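Local coordinates for protein U4/U6 snRNA-associated-splicing factor PRP24 (Saccharomyces cerevisiae, PDB 4N0T) that binds U6 small nuclear RNA, promotes its annealing with U4 and thereby helps recycle the spliceosome between rounds of pre-mRNA splicing, at residues 8-13 with 50-55; 27-32 with 65-70; 34-39 with 54-59; 82-87 with 134-139. One frame throughout, in Å; residues are numbered along the deposited sequence.

Contact 1: 8-13 with 50-55; sequences LTTVLV and FARIEF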
loop_
_atom_site.group_PDB
_atom_site.type_symbol
_atom_site.label_atom_id
_atom_site.label_comp_id
_atom_site.label_asym_id
_atom_site.label_seq_id
_atom_site.Cartn_x
_atom_site.Cartn_y
_atom_site.Cartn_z
ATOM N N LEU A 8 20.389 -5.852 -8.225
ATOM C CA LEU A 8 21.550 -5.923 -9.110
ATOM C C LEU A 8 22.718 -5.074 -8.624
ATOM O O LEU A 8 23.876 -5.478 -8.735
ATOM C CB LEU A 8 21.162 -5.507 -10.533
ATOM C CG LEU A 8 22.256 -5.730 -11.581
ATOM C CD1 LEU A 8 22.516 -7.220 -11.756
ATOM C CD2 LEU A 8 21.903 -5.066 -12.916
ATOM N N THR A 9 22.428 -3.907 -8.058
ATOM C CA THR A 9 23.510 -3.028 -7.636
ATOM C C THR A 9 23.739 -3.016 -6.124
ATOM O O THR A 9 24.449 -2.153 -5.611
ATOM C CB THR A 9 23.301 -1.589 -8.129
ATOM O OG1 THR A 9 22.153 -1.020 -7.481
ATOM C CG2 THR A 9 23.098 -1.572 -9.639
ATOM N N THR A 10 23.153 -3.980 -5.425
ATOM C CA THR A 10 23.245 -4.000 -3.965
ATOM C C THR A 10 24.208 -5.085 -3.478
ATOM O O THR A 10 24.188 -6.235 -3.957
ATOM C CB THR A 10 21.867 -4.206 -3.321
ATOM O OG1 THR A 10 20.984 -3.176 -3.782
ATOM C CG2 THR A 10 21.956 -4.129 -1.802
ATOM N N VAL A 11 25.041 -4.716 -2.522
ATOM C CA VAL A 11 25.953 -5.683 -1.925
ATOM C C VAL A 11 25.688 -5.825 -0.439
ATOM O O VAL A 11 25.121 -4.922 0.202
ATOM C CB VAL A 11 27.436 -5.304 -2.135
ATOM C CG1 VAL A 11 27.727 -5.166 -3.627
ATOM C CG2 VAL A 11 27.773 -4.015 -1.407
ATOM N N LEU A 12 26.131 -6.957 0.096
ATOM C CA LEU A 12 26.038 -7.268 1.512
ATOM C C LEU A 12 27.452 -7.246 2.073
ATOM O O LEU A 12 28.354 -7.830 1.475
ATOM C CB LEU A 12 25.479 -8.681 1.675
ATOM C CG LEU A 12 25.426 -9.236 3.104
ATOM C CD1 LEU A 12 24.454 -8.425 3.915
ATOM C CD2 LEU A 12 25.037 -10.711 3.120
ATOM N N VAL A 13 27.635 -6.567 3.198
ATOM C CA VAL A 13 28.930 -6.553 3.885
ATOM C C VAL A 13 28.736 -7.256 5.214
ATOM O O VAL A 13 27.822 -6.910 5.972
ATOM C CB VAL A 13 29.441 -5.125 4.140
ATOM C CG1 VAL A 13 30.838 -5.165 4.758
ATOM C CG2 VAL A 13 29.484 -4.336 2.852
ATOM N N PHE A 50 26.367 -5.930 10.100
ATOM C CA PHE A 50 26.140 -6.161 8.674
ATOM C C PHE A 50 25.843 -4.811 8.028
ATOM O O PHE A 50 25.369 -3.883 8.698
ATOM C CB PHE A 50 24.901 -7.025 8.455
ATOM C CG PHE A 50 25.058 -8.473 8.844
ATOM C CD1 PHE A 50 25.609 -9.393 7.958
ATOM C CD2 PHE A 50 24.593 -8.928 10.075
ATOM C CE1 PHE A 50 25.715 -10.738 8.295
ATOM C CE2 PHE A 50 24.696 -10.268 10.421
ATOM C CZ PHE A 50 25.252 -11.177 9.529
ATOM N N ALA A 51 26.103 -4.693 6.729
ATOM C CA ALA A 51 25.646 -3.529 5.973
ATOM C C ALA A 51 25.054 -3.947 4.639
ATOM O O ALA A 51 25.513 -4.903 4.009
ATOM C CB ALA A 51 26.779 -2.530 5.751
ATOM N N ARG A 52 24.022 -3.224 4.215
ATOM C CA ARG A 52 23.497 -3.344 2.871
ATOM C C ARG A 52 23.855 -2.045 2.169
ATOM O O ARG A 52 23.580 -0.964 2.686
ATOM C CB ARG A 52 21.969 -3.504 2.922
ATOM C CG ARG A 52 21.282 -3.403 1.586
ATOM C CD ARG A 52 19.765 -3.428 1.789
ATOM N NE ARG A 52 19.048 -3.404 0.527
ATOM C CZ ARG A 52 18.738 -2.291 -0.125
ATOM N NH1 ARG A 52 19.082 -1.119 0.384
ATOM N NH2 ARG A 52 18.077 -2.348 -1.272
ATOM N N ILE A 53 24.497 -2.141 1.007
ATOM C CA ILE A 53 24.871 -0.938 0.265
ATOM C C ILE A 53 24.305 -1.033 -1.140
ATOM O O ILE A 53 24.642 -1.953 -1.904
ATOM C CB ILE A 53 26.412 -0.736 0.202
ATOM C CG1 ILE A 53 27.019 -0.763 1.603
ATOM C CG2 ILE A 53 26.754 0.595 -0.481
ATOM C CD1 ILE A 53 28.551 -0.775 1.578
ATOM N N GLU A 54 23.416 -0.101 -1.475
ATOM C CA GLU A 54 22.845 -0.056 -2.809
ATOM C C GLU A 54 23.611 0.993 -3.609
ATOM O O GLU A 54 23.576 2.184 -3.277
ATOM C CB GLU A 54 21.359 0.293 -2.755
ATOM C CG GLU A 54 20.718 0.326 -4.131
ATOM C CD GLU A 54 19.246 0.667 -4.084
ATOM O OE1 GLU A 54 18.687 0.755 -2.968
ATOM O OE2 GLU A 54 18.649 0.845 -5.168
ATOM N N PHE A 55 24.318 0.547 -4.645
ATOM C CA PHE A 55 25.103 1.453 -5.482
ATOM C C PHE A 55 24.252 1.993 -6.617
ATOM O O PHE A 55 23.282 1.362 -7.021
ATOM C CB PHE A 55 26.341 0.738 -6.036
ATOM C CG PHE A 55 27.425 0.574 -5.020
ATOM C CD1 PHE A 55 28.337 1.600 -4.792
ATOM C CD2 PHE A 55 27.515 -0.584 -4.264
ATOM C CE1 PHE A 55 29.340 1.468 -3.832
ATOM C CE2 PHE A 55 28.502 -0.725 -3.308
ATOM C CZ PHE A 55 29.422 0.303 -3.089
#

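Contact 2: 27-32 with 65-70; sequences KYFKHC and ITKTHK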
loop_
_atom_site.group_PDB
_atom_site.type_symbol
_atom_site.label_atom_id
_atom_site.label_comp_id
_atom_site.label_asym_id
_atom_site.label_seq_id
_atom_site.Cartn_x
_atom_site.Cartn_y
_atom_site.Cartn_z
ATOM N N LYS A 27 32.068 6.376 3.925
ATOM C CA LYS A 27 33.451 6.786 3.716
ATOM C C LYS A 27 34.328 5.642 3.231
ATOM O O LYS A 27 35.208 5.844 2.392
ATOM C CB LYS A 27 34.037 7.399 4.992
ATOM C CG LYS A 27 33.642 8.858 5.211
ATOM C CD LYS A 27 34.270 9.442 6.479
ATOM C CE LYS A 27 34.037 10.948 6.575
ATOM N NZ LYS A 27 32.586 11.284 6.667
ATOM N N TYR A 28 34.090 4.441 3.752
ATOM C CA TYR A 28 34.885 3.288 3.343
ATOM C C TYR A 28 34.618 2.909 1.882
ATOM O O TYR A 28 35.538 2.517 1.164
ATOM C CB TYR A 28 34.647 2.077 4.255
ATOM C CG TYR A 28 35.589 0.928 3.952
ATOM C CD1 TYR A 28 36.853 0.879 4.519
ATOM C CD2 TYR A 28 35.221 -0.095 3.083
ATOM C CE1 TYR A 28 37.725 -0.161 4.241
ATOM C CE2 TYR A 28 36.093 -1.140 2.796
ATOM C CZ TYR A 28 37.342 -1.162 3.383
ATOM O OH TYR A 28 38.209 -2.189 3.105
ATOM N N PHE A 29 33.369 3.036 1.445
ATOM C CA PHE A 29 32.976 2.530 0.126
ATOM C C PHE A 29 32.708 3.605 -0.932
ATOM O O PHE A 29 32.481 3.276 -2.098
ATOM C CB PHE A 29 31.728 1.639 0.242
ATOM C CG PHE A 29 31.990 0.284 0.842
ATOM C CD1 PHE A 29 32.465 -0.758 0.057
ATOM C CD2 PHE A 29 31.741 0.044 2.186
ATOM C CE1 PHE A 29 32.699 -2.004 0.610
ATOM C CE2 PHE A 29 31.965 -1.204 2.736
ATOM C CZ PHE A 29 32.442 -2.224 1.951
ATOM N N LYS A 30 32.703 4.878 -0.552
ATOM C CA LYS A 30 32.265 5.891 -1.515
ATOM C C LYS A 30 33.214 6.085 -2.702
ATOM O O LYS A 30 32.797 6.598 -3.740
ATOM C CB LYS A 30 31.870 7.219 -0.845
ATOM C CG LYS A 30 32.992 8.053 -0.243
ATOM C CD LYS A 30 32.369 9.243 0.505
ATOM C CE LYS A 30 33.313 10.429 0.639
ATOM N NZ LYS A 30 34.373 10.197 1.652
ATOM N N HIS A 31 34.465 5.646 -2.563
ATOM C CA HIS A 31 35.391 5.625 -3.701
ATOM C C HIS A 31 35.033 4.532 -4.719
ATOM O O HIS A 31 35.470 4.587 -5.874
ATOM C CB HIS A 31 36.846 5.444 -3.243
ATOM C CG HIS A 31 37.449 6.659 -2.601
ATOM N ND1 HIS A 31 36.688 7.710 -2.123
ATOM C CD2 HIS A 31 38.736 6.987 -2.357
ATOM C CE1 HIS A 31 37.488 8.628 -1.613
ATOM N NE2 HIS A 31 38.736 8.217 -1.740
ATOM N N CYS A 32 34.246 3.540 -4.302
ATOM C CA CYS A 32 33.849 2.462 -5.209
ATOM C C CYS A 32 32.894 2.958 -6.278
ATOM O O CYS A 32 32.795 2.372 -7.359
ATOM C CB CYS A 32 33.171 1.322 -4.448
ATOM S SG CYS A 32 34.254 0.438 -3.351
ATOM N N ILE A 65 32.886 -5.225 -4.055
ATOM C CA ILE A 65 33.178 -6.644 -3.879
ATOM C C ILE A 65 34.693 -6.898 -3.932
ATOM O O ILE A 65 35.184 -7.874 -3.347
ATOM C CB ILE A 65 32.390 -7.492 -4.901
ATOM C CG1 ILE A 65 30.900 -7.454 -4.539
ATOM C CG2 ILE A 65 32.846 -8.942 -4.917
ATOM C CD1 ILE A 65 29.996 -8.006 -5.616
ATOM N N THR A 66 35.440 -6.007 -4.587
ATOM C CA THR A 66 36.910 -6.118 -4.542
ATOM C C THR A 66 37.459 -5.871 -3.137
ATOM O O THR A 66 38.623 -6.192 -2.849
ATOM C CB THR A 66 37.645 -5.185 -5.550
ATOM O OG1 THR A 66 37.560 -3.823 -5.118
ATOM C CG2 THR A 66 37.093 -5.340 -6.960
ATOM N N LYS A 67 36.635 -5.299 -2.261
ATOM C CA LYS A 67 37.038 -5.102 -0.869
ATOM C C LYS A 67 36.833 -6.342 -0.012
ATOM O O LYS A 67 37.104 -6.305 1.185
ATOM C CB LYS A 67 36.278 -3.944 -0.214
ATOM C CG LYS A 67 36.315 -2.633 -0.975
ATOM C CD LYS A 67 37.702 -2.034 -0.952
ATOM C CE LYS A 67 37.681 -0.593 -1.425
ATOM N NZ LYS A 67 39.046 -0.001 -1.318
ATOM N N THR A 68 36.333 -7.427 -0.594
ATOM C CA THR A 68 36.079 -8.612 0.215
ATOM C C THR A 68 37.396 -9.161 0.767
ATOM O O THR A 68 38.423 -9.145 0.079
ATOM C CB THR A 68 35.324 -9.690 -0.544
ATOM O OG1 THR A 68 34.834 -10.665 0.380
ATOM C CG2 THR A 68 36.205 -10.365 -1.614
ATOM N N HIS A 69 37.343 -9.580 2.027
ATOM C CA HIS A 69 38.500 -10.109 2.769
ATOM C C HIS A 69 39.578 -9.072 3.058
ATOM O O HIS A 69 40.688 -9.427 3.480
ATOM C CB HIS A 69 39.045 -11.379 2.102
ATOM C CG HIS A 69 38.111 -12.538 2.202
ATOM N ND1 HIS A 69 37.839 -13.175 3.398
ATOM C CD2 HIS A 69 37.341 -13.152 1.272
ATOM C CE1 HIS A 69 36.966 -14.142 3.194
ATOM N NE2 HIS A 69 36.641 -14.147 1.911
ATOM N N LYS A 70 39.255 -7.796 2.858
ATOM C CA LYS A 70 40.103 -6.720 3.369
ATOM C C LYS A 70 39.821 -6.513 4.853
ATOM O O LYS A 70 38.874 -7.091 5.407
ATOM C CB LYS A 70 39.903 -5.408 2.606
ATOM C CG LYS A 70 40.241 -5.467 1.123
ATOM C CD LYS A 70 41.609 -6.090 0.874
ATOM C CE LYS A 70 41.858 -6.267 -0.619
ATOM N NZ LYS A 70 42.992 -7.194 -0.898
#

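Contact 3: 34-39 with 54-59; sequences PIIHVD and EFARYD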
loop_
_atom_site.group_PDB
_atom_site.type_symbol
_atom_site.label_atom_id
_atom_site.label_comp_id
_atom_site.label_asym_id
_atom_site.label_seq_id
_atom_site.Cartn_x
_atom_site.Cartn_y
_atom_site.Cartn_z
ATOM N N PRO A 34 29.240 6.025 -6.725
ATOM C CA PRO A 34 28.148 6.713 -6.031
ATOM C C PRO A 34 27.159 5.735 -5.377
ATOM O O PRO A 34 26.790 4.720 -5.969
ATOM C CB PRO A 34 27.473 7.529 -7.146
ATOM C CG PRO A 34 27.989 6.966 -8.433
ATOM C CD PRO A 34 29.356 6.442 -8.133
ATOM N N ILE A 35 26.755 6.053 -4.153
ATOM C CA ILE A 35 25.888 5.182 -3.361
ATOM C C ILE A 35 24.488 5.788 -3.225
ATOM O O ILE A 35 24.347 6.977 -2.931
ATOM C CB ILE A 35 26.498 4.954 -1.965
ATOM C CG1 ILE A 35 27.852 4.241 -2.100
ATOM C CG2 ILE A 35 25.537 4.166 -1.069
ATOM C CD1 ILE A 35 28.615 4.071 -0.800
ATOM N N ILE A 36 23.465 4.966 -3.442
ATOM C CA ILE A 36 22.073 5.382 -3.271
ATOM C C ILE A 36 21.618 5.279 -1.813
ATOM O O ILE A 36 20.966 6.189 -1.293
ATOM C CB ILE A 36 21.124 4.549 -4.164
ATOM C CG1 ILE A 36 21.424 4.799 -5.645
ATOM C CG2 ILE A 36 19.661 4.871 -3.870
ATOM C CD1 ILE A 36 20.492 4.062 -6.587
ATOM N N HIS A 37 21.955 4.171 -1.154
ATOM C CA HIS A 37 21.490 3.959 0.213
ATOM C C HIS A 37 22.399 3.003 0.981
ATOM O O HIS A 37 22.982 2.086 0.395
ATOM C CB HIS A 37 20.047 3.433 0.211
ATOM C CG HIS A 37 19.349 3.609 1.524
ATOM N ND1 HIS A 37 19.205 2.583 2.437
ATOM C CD2 HIS A 37 18.779 4.696 2.089
ATOM C CE1 HIS A 37 18.565 3.032 3.500
ATOM N NE2 HIS A 37 18.295 4.311 3.319
ATOM N N VAL A 38 22.508 3.225 2.288
ATOM C CA VAL A 38 23.266 2.346 3.171
ATOM C C VAL A 38 22.424 1.989 4.391
ATOM O O VAL A 38 21.898 2.882 5.052
ATOM C CB VAL A 38 24.545 3.032 3.671
ATOM C CG1 VAL A 38 25.241 2.162 4.712
ATOM C CG2 VAL A 38 25.488 3.317 2.506
ATOM N N ASP A 39 22.279 0.697 4.676
ATOM C CA ASP A 39 21.703 0.263 5.955
ATOM C C ASP A 39 22.736 -0.524 6.750
ATOM O O ASP A 39 23.460 -1.333 6.183
ATOM C CB ASP A 39 20.476 -0.613 5.726
ATOM C CG ASP A 39 19.351 0.130 5.047
ATOM O OD1 ASP A 39 18.749 1.006 5.702
ATOM O OD2 ASP A 39 19.069 -0.164 3.866
ATOM N N GLU A 54 23.416 -0.101 -1.475
ATOM C CA GLU A 54 22.845 -0.056 -2.809
ATOM C C GLU A 54 23.611 0.993 -3.609
ATOM O O GLU A 54 23.576 2.184 -3.277
ATOM C CB GLU A 54 21.359 0.293 -2.755
ATOM C CG GLU A 54 20.718 0.326 -4.131
ATOM C CD GLU A 54 19.246 0.667 -4.084
ATOM O OE1 GLU A 54 18.687 0.755 -2.968
ATOM O OE2 GLU A 54 18.649 0.845 -5.168
ATOM N N PHE A 55 24.318 0.547 -4.645
ATOM C CA PHE A 55 25.103 1.453 -5.482
ATOM C C PHE A 55 24.252 1.993 -6.617
ATOM O O PHE A 55 23.282 1.362 -7.021
ATOM C CB PHE A 55 26.341 0.738 -6.036
ATOM C CG PHE A 55 27.425 0.574 -5.020
ATOM C CD1 PHE A 55 28.337 1.600 -4.792
ATOM C CD2 PHE A 55 27.515 -0.584 -4.264
ATOM C CE1 PHE A 55 29.340 1.468 -3.832
ATOM C CE2 PHE A 55 28.502 -0.725 -3.308
ATOM C CZ PHE A 55 29.422 0.303 -3.089
ATOM N N ALA A 56 24.619 3.170 -7.114
ATOM C CA ALA A 56 23.935 3.753 -8.262
ATOM C C ALA A 56 24.035 2.849 -9.488
ATOM O O ALA A 56 23.074 2.709 -10.244
ATOM C CB ALA A 56 24.505 5.121 -8.573
ATOM N N ARG A 57 25.201 2.243 -9.687
ATOM C CA ARG A 57 25.451 1.426 -10.876
ATOM C C ARG A 57 26.176 0.126 -10.543
ATOM O O ARG A 57 26.833 0.032 -9.508
ATOM C CB ARG A 57 26.259 2.228 -11.907
ATOM C CG ARG A 57 25.519 3.442 -12.464
ATOM C CD ARG A 57 26.359 4.199 -13.484
ATOM N NE ARG A 57 27.357 5.062 -12.856
ATOM C CZ ARG A 57 27.070 6.195 -12.216
ATOM N NH1 ARG A 57 25.808 6.601 -12.102
ATOM N NH2 ARG A 57 28.045 6.921 -11.683
ATOM N N TYR A 58 26.069 -0.856 -11.437
ATOM C CA TYR A 58 26.650 -2.182 -11.226
ATOM C C TYR A 58 28.159 -2.155 -10.996
ATOM O O TYR A 58 28.684 -2.950 -10.207
ATOM C CB TYR A 58 26.314 -3.103 -12.401
ATOM C CG TYR A 58 26.623 -4.559 -12.152
ATOM C CD1 TYR A 58 25.935 -5.277 -11.185
ATOM C CD2 TYR A 58 27.595 -5.225 -12.897
ATOM C CE1 TYR A 58 26.210 -6.611 -10.955
ATOM C CE2 TYR A 58 27.872 -6.563 -12.674
ATOM C CZ TYR A 58 27.175 -7.247 -11.703
ATOM O OH TYR A 58 27.445 -8.575 -11.470
ATOM N N ASP A 59 28.850 -1.238 -11.670
ATOM C CA ASP A 59 30.294 -1.094 -11.516
ATOM C C ASP A 59 30.687 -0.746 -10.087
ATOM O O ASP A 59 31.774 -1.114 -9.633
ATOM C CB ASP A 59 30.836 -0.028 -12.477
ATOM C CG ASP A 59 31.033 -0.558 -13.891
ATOM O OD1 ASP A 59 30.964 -1.797 -14.083
ATOM O OD2 ASP A 59 31.268 0.263 -14.808
HETATM O O HOH W 1 27.661 3.248 -8.256
#

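Contact 4: 82-87 with 134-139; sequences LTECTL and TSKEDA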
loop_
_atom_site.group_PDB
_atom_site.type_symbol
_atom_site.label_atom_id
_atom_site.label_comp_id
_atom_site.label_asym_id
_atom_site.label_seq_id
_atom_site.Cartn_x
_atom_site.Cartn_y
_atom_site.Cartn_z
ATOM N N LEU A 82 24.213 -9.100 -3.043
ATOM C CA LEU A 82 23.053 -9.479 -2.246
ATOM C C LEU A 82 22.154 -10.271 -3.161
ATOM O O LEU A 82 21.638 -9.731 -4.136
ATOM C CB LEU A 82 22.302 -8.256 -1.717
ATOM C CG LEU A 82 21.143 -8.604 -0.770
ATOM C CD1 LEU A 82 21.680 -9.077 0.578
ATOM C CD2 LEU A 82 20.203 -7.420 -0.588
ATOM N N THR A 83 21.993 -11.559 -2.879
ATOM C CA THR A 83 21.163 -12.406 -3.720
ATOM C C THR A 83 20.458 -13.466 -2.890
ATOM O O THR A 83 20.999 -13.956 -1.891
ATOM C CB THR A 83 21.975 -13.068 -4.861
ATOM O OG1 THR A 83 21.119 -13.931 -5.608
ATOM C CG2 THR A 83 23.094 -13.893 -4.304
ATOM N N GLU A 84 19.228 -13.782 -3.294
ATOM C CA GLU A 84 18.404 -14.755 -2.583
ATOM C C GLU A 84 18.208 -14.422 -1.103
ATOM O O GLU A 84 17.951 -15.303 -0.283
ATOM C CB GLU A 84 18.961 -16.171 -2.778
ATOM C CG GLU A 84 19.017 -16.586 -4.239
ATOM C CD GLU A 84 19.452 -18.020 -4.409
ATOM O OE1 GLU A 84 20.669 -18.255 -4.551
ATOM O OE2 GLU A 84 18.573 -18.909 -4.385
ATOM N N CYS A 85 18.281 -13.134 -0.776
ATOM C CA CYS A 85 18.094 -12.677 0.589
ATOM C C CYS A 85 16.925 -11.719 0.755
ATOM O O CYS A 85 16.898 -10.946 1.713
ATOM C CB CYS A 85 19.349 -11.955 1.066
ATOM S SG CYS A 85 20.768 -13.050 1.329
ATOM N N THR A 86 15.967 -11.750 -0.173
ATOM C CA THR A 86 14.865 -10.803 -0.116
ATOM C C THR A 86 13.518 -11.525 -0.011
ATOM O O THR A 86 13.237 -12.460 -0.766
ATOM C CB THR A 86 14.872 -9.880 -1.360
ATOM O OG1 THR A 86 16.127 -9.189 -1.428
ATOM C CG2 THR A 86 13.734 -8.865 -1.286
ATOM N N LEU A 87 12.701 -11.080 0.942
ATOM C CA LEU A 87 11.348 -11.593 1.100
ATOM C C LEU A 87 10.347 -10.579 0.569
ATOM O O LEU A 87 10.591 -9.366 0.601
ATOM C CB LEU A 87 11.049 -11.768 2.578
ATOM C CG LEU A 87 12.059 -12.639 3.307
ATOM C CD1 LEU A 87 11.934 -12.411 4.795
ATOM C CD2 LEU A 87 11.794 -14.073 2.946
ATOM N N THR A 134 20.054 -11.374 5.827
ATOM C CA THR A 134 21.491 -11.501 5.608
ATOM C C THR A 134 21.952 -12.803 4.954
ATOM O O THR A 134 23.131 -12.933 4.602
ATOM C CB THR A 134 22.273 -11.320 6.917
ATOM O OG1 THR A 134 21.919 -12.369 7.826
ATOM C CG2 THR A 134 21.954 -9.982 7.546
ATOM N N SER A 135 21.059 -13.778 4.818
ATOM C CA SER A 135 21.420 -15.034 4.149
ATOM C C SER A 135 20.232 -15.717 3.481
ATOM O O SER A 135 19.085 -15.478 3.858
ATOM C CB SER A 135 22.065 -16.008 5.141
ATOM O OG SER A 135 21.080 -16.589 5.984
ATOM N N LYS A 136 20.508 -16.568 2.494
ATOM C CA LYS A 136 19.448 -17.347 1.851
ATOM C C LYS A 136 18.771 -18.248 2.881
ATOM O O LYS A 136 17.552 -18.451 2.852
ATOM C CB LYS A 136 20.002 -18.186 0.694
ATOM C CG LYS A 136 19.015 -19.231 0.172
ATOM C CD LYS A 136 19.614 -20.073 -0.956
ATOM C CE LYS A 136 18.520 -20.842 -1.702
ATOM N NZ LYS A 136 18.962 -21.251 -3.069
ATOM N N GLU A 137 19.573 -18.764 3.810
ATOM C CA GLU A 137 19.068 -19.593 4.895
ATOM C C GLU A 137 18.037 -18.861 5.757
ATOM O O GLU A 137 16.957 -19.397 6.037
ATOM C CB GLU A 137 20.235 -20.115 5.746
ATOM C CG GLU A 137 21.065 -21.200 5.053
ATOM C CD GLU A 137 21.875 -20.691 3.853
ATOM O OE1 GLU A 137 22.359 -19.531 3.889
ATOM O OE2 GLU A 137 22.024 -21.457 2.868
ATOM N N ASP A 138 18.347 -17.635 6.162
ATOM C CA ASP A 138 17.406 -16.851 6.955
ATOM C C ASP A 138 16.141 -16.575 6.119
ATOM O O ASP A 138 15.027 -16.637 6.636
ATOM C CB ASP A 138 18.039 -15.538 7.421
ATOM C CG ASP A 138 18.812 -15.686 8.727
ATOM O OD1 ASP A 138 19.129 -16.836 9.103
ATOM O OD2 ASP A 138 19.104 -14.657 9.376
ATOM N N ALA A 139 16.323 -16.284 4.834
ATOM C CA ALA A 139 15.164 -16.019 3.978
ATOM C C ALA A 139 14.250 -17.247 3.940
ATOM O O ALA A 139 13.039 -17.130 4.144
ATOM C CB ALA A 139 15.595 -15.623 2.563
#

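Contact 1: 8-13 with 50-55
T9 turns OG1 between its backbone N and carbonyl carbon (chi1 67°), where the hydroxyl donates to F55 O at 2.7 Å, while T10 sets OG1 beside its backbone N (chi1 -57°), which leaves CG2 anti to that N and lays the methyl over one face of the R52 guanidinium. The strands, 10-13 and 50-55, are antiparallel neighbours at the middle of the first RNA recognition motif's sheet, the pairing of its first and third strands. V11 with I53 and V13 with A51 are hydrogen-bonded pairs, each closed by two bonds; V11 N to I53 O measures 2.9 Å. Where the ladder ends at T9, F55 N donates to T9 O from 39° above the plane of that carbonyl, so the two residues are joined twice, once through the side chain. A valine in place of T9 would probably leave F55 O without its hydroxyl donor and let the strand end fray. On the helix-facing side V13 CG2 meets I53 CD1 at 3.9 Å, and V11 CG2 reaches the edge of the F55 ring. T10, R52 and E54 lie on the other side, where their polar ends find partners beyond the ladder: T10 OG1 with R6 O, E54 with R4, and R52 with D132 of the second RNA recognition motif. The T10 methyl, CG2, comes within 3.5 Å of R52 CG.

Contact 2: 27-32 with 65-70
K67 reaches across to Y28, F29 and C32, and its aliphatic chain carries most of the contact. Its CB lies between two rings, 4.1 Å from Y28 CE2 and slightly farther from F29 CE1. CG, set anti to the carbonyl carbon (chi1 -52°), keeps between the same rings, 4.0 Å from F29 CE1, and approaches both obliquely. The chain then bends at chi2 (-69°), and CD passes the phenol end of Y28, with OH at 4.1 Å. CE arrives at C32 SG, also at 4.1 Å; the chain thus passes from the two rings to the sulfur. NZ runs on past C32 SG, with no atom of 27-32 within 4.2 Å. In the RNA recognition motif two helices pack on one face of the sheet, and here the C-terminal end of the first, 22-29, with the residues that follow it, meets the loop that leaves the second, 58-65, for strand 71-72. Two overlapping beta turns shape that loop, type I from I65 to T68 and type II from K67 to K70, the second closed by K70 N bonding to K67 O. It also brings K70 beside the tyrosine: K70 CB sits 3.7 Å from Y28 OH, the side chains crossing at about a right angle. The rings of Y28 and F29 touch too, Y28 CD2 lying over one face of the F29 ring near its rim. F29 goes on inward to V13 and I53 of the sheet, while Y28 leans on I77 of strand 75-81.

Contact 3: 34-39 with 54-59
A classic beta bulge interrupts the hairpin of strands 35-42 and 49-55 in the first RNA recognition motif: I36 and H37 both face E54. The E54 carbonyl takes the extra residue by accepting twice, from I36 N at 2.8 Å, nearly along the C=O axis, and from H37 N in a weak, longer bond. In return E54 N donates to H37 O. Past the bulge the pairing resumes with A56 N bonding to P34 O at 2.9 Å, almost straight at 176°, and a water bridges the same P34 oxygen to R57 N at the N-cap of the next helix. The bulge shifts the register by one and turns the chain at I36, so neighbouring isoleucines serve different surroundings. I35 sets CG1 anti to its carbonyl carbon (chi1 -62°) and presses it on F55 CE1 at 3.6 Å; I36 instead runs CG1 and CD1 along A56 CA, with CD1 4.0 Å from E54 OE2, which is salt-bridged to R4. At the exposed end P34 CG rests 3.3 Å from R57 NH2 and also touches the A56 methyl. With I35 cut back to an alanine, the F55 ring would probably lose its CG1 neighbour and a gap would be likely to open toward Y26. I35 touches Y26 of helix 22-29, V38 packs against that helix farther along, C32 flanks the F55 ring, and strand 10-16 lies on the other side of strand 49-55.

Contact 4: 82-87 with 134-139
C85 and A139 make the close-set part of this contact, whereas E84 and K136 meet on its exposed side. C85 SG lies against the backbone where helix 136-146 begins, 3.5 Å from S135 C. One turn on, the A139 methyl points at the incoming chain, 3.7 Å from E84 O and 4.1 Å from L87 CD2. L87 places CD2 by setting CG anti to its carbonyl carbon (chi1 -55°), and CD2 also comes 3.5 Å from A139 O. L87 continues onto C142 and V143 of the same helix, so the start of strand 86-90 is seated on the second helix of the second RNA recognition motif. The E84 carbonyl adds a CA-H...O contact, K136 CA to E84 O at 3.3 Å. Outside this close-set part two extended chains run side by side and point the same way. They end in a salt bridge, K136 NZ to E84 OE2 at 2.7 Å, with the ammonium on the syn side of that oxygen but 34° out of the carboxylate plane. The helix start has a cap of its own: S135 OG accepts from D138 N at 2.9 Å. The ion pair ties the connection between strands 75-81 and 86-90 to the first helical turn; K136 probably neutralises the E84 carboxylate there, though solvent on this exposed side would be expected to weaken the attraction.

Overall arrangement
Contacts 1, 2 and 3 all belong to the first RNA recognition motif. Contacts 1 and 3 share E54 and F55 on strand 49-55, their centres about 7 Å apart, and together join strands 10-16, 49-55 and 35-42 side by side. Contact 2 lies on the helical face, its centre about 11 Å from that of contact 1. Along the chain the segments of contacts 1 and 2 alternate, contact 3 falls between the two segments of contact 2, and contact 4 follows all three, its centre about 12 Å from that of contact 1. There L82 and T134 touch T10, L12 and F50, so the two RNA-binding motifs are packed together, not merely strung along the chain.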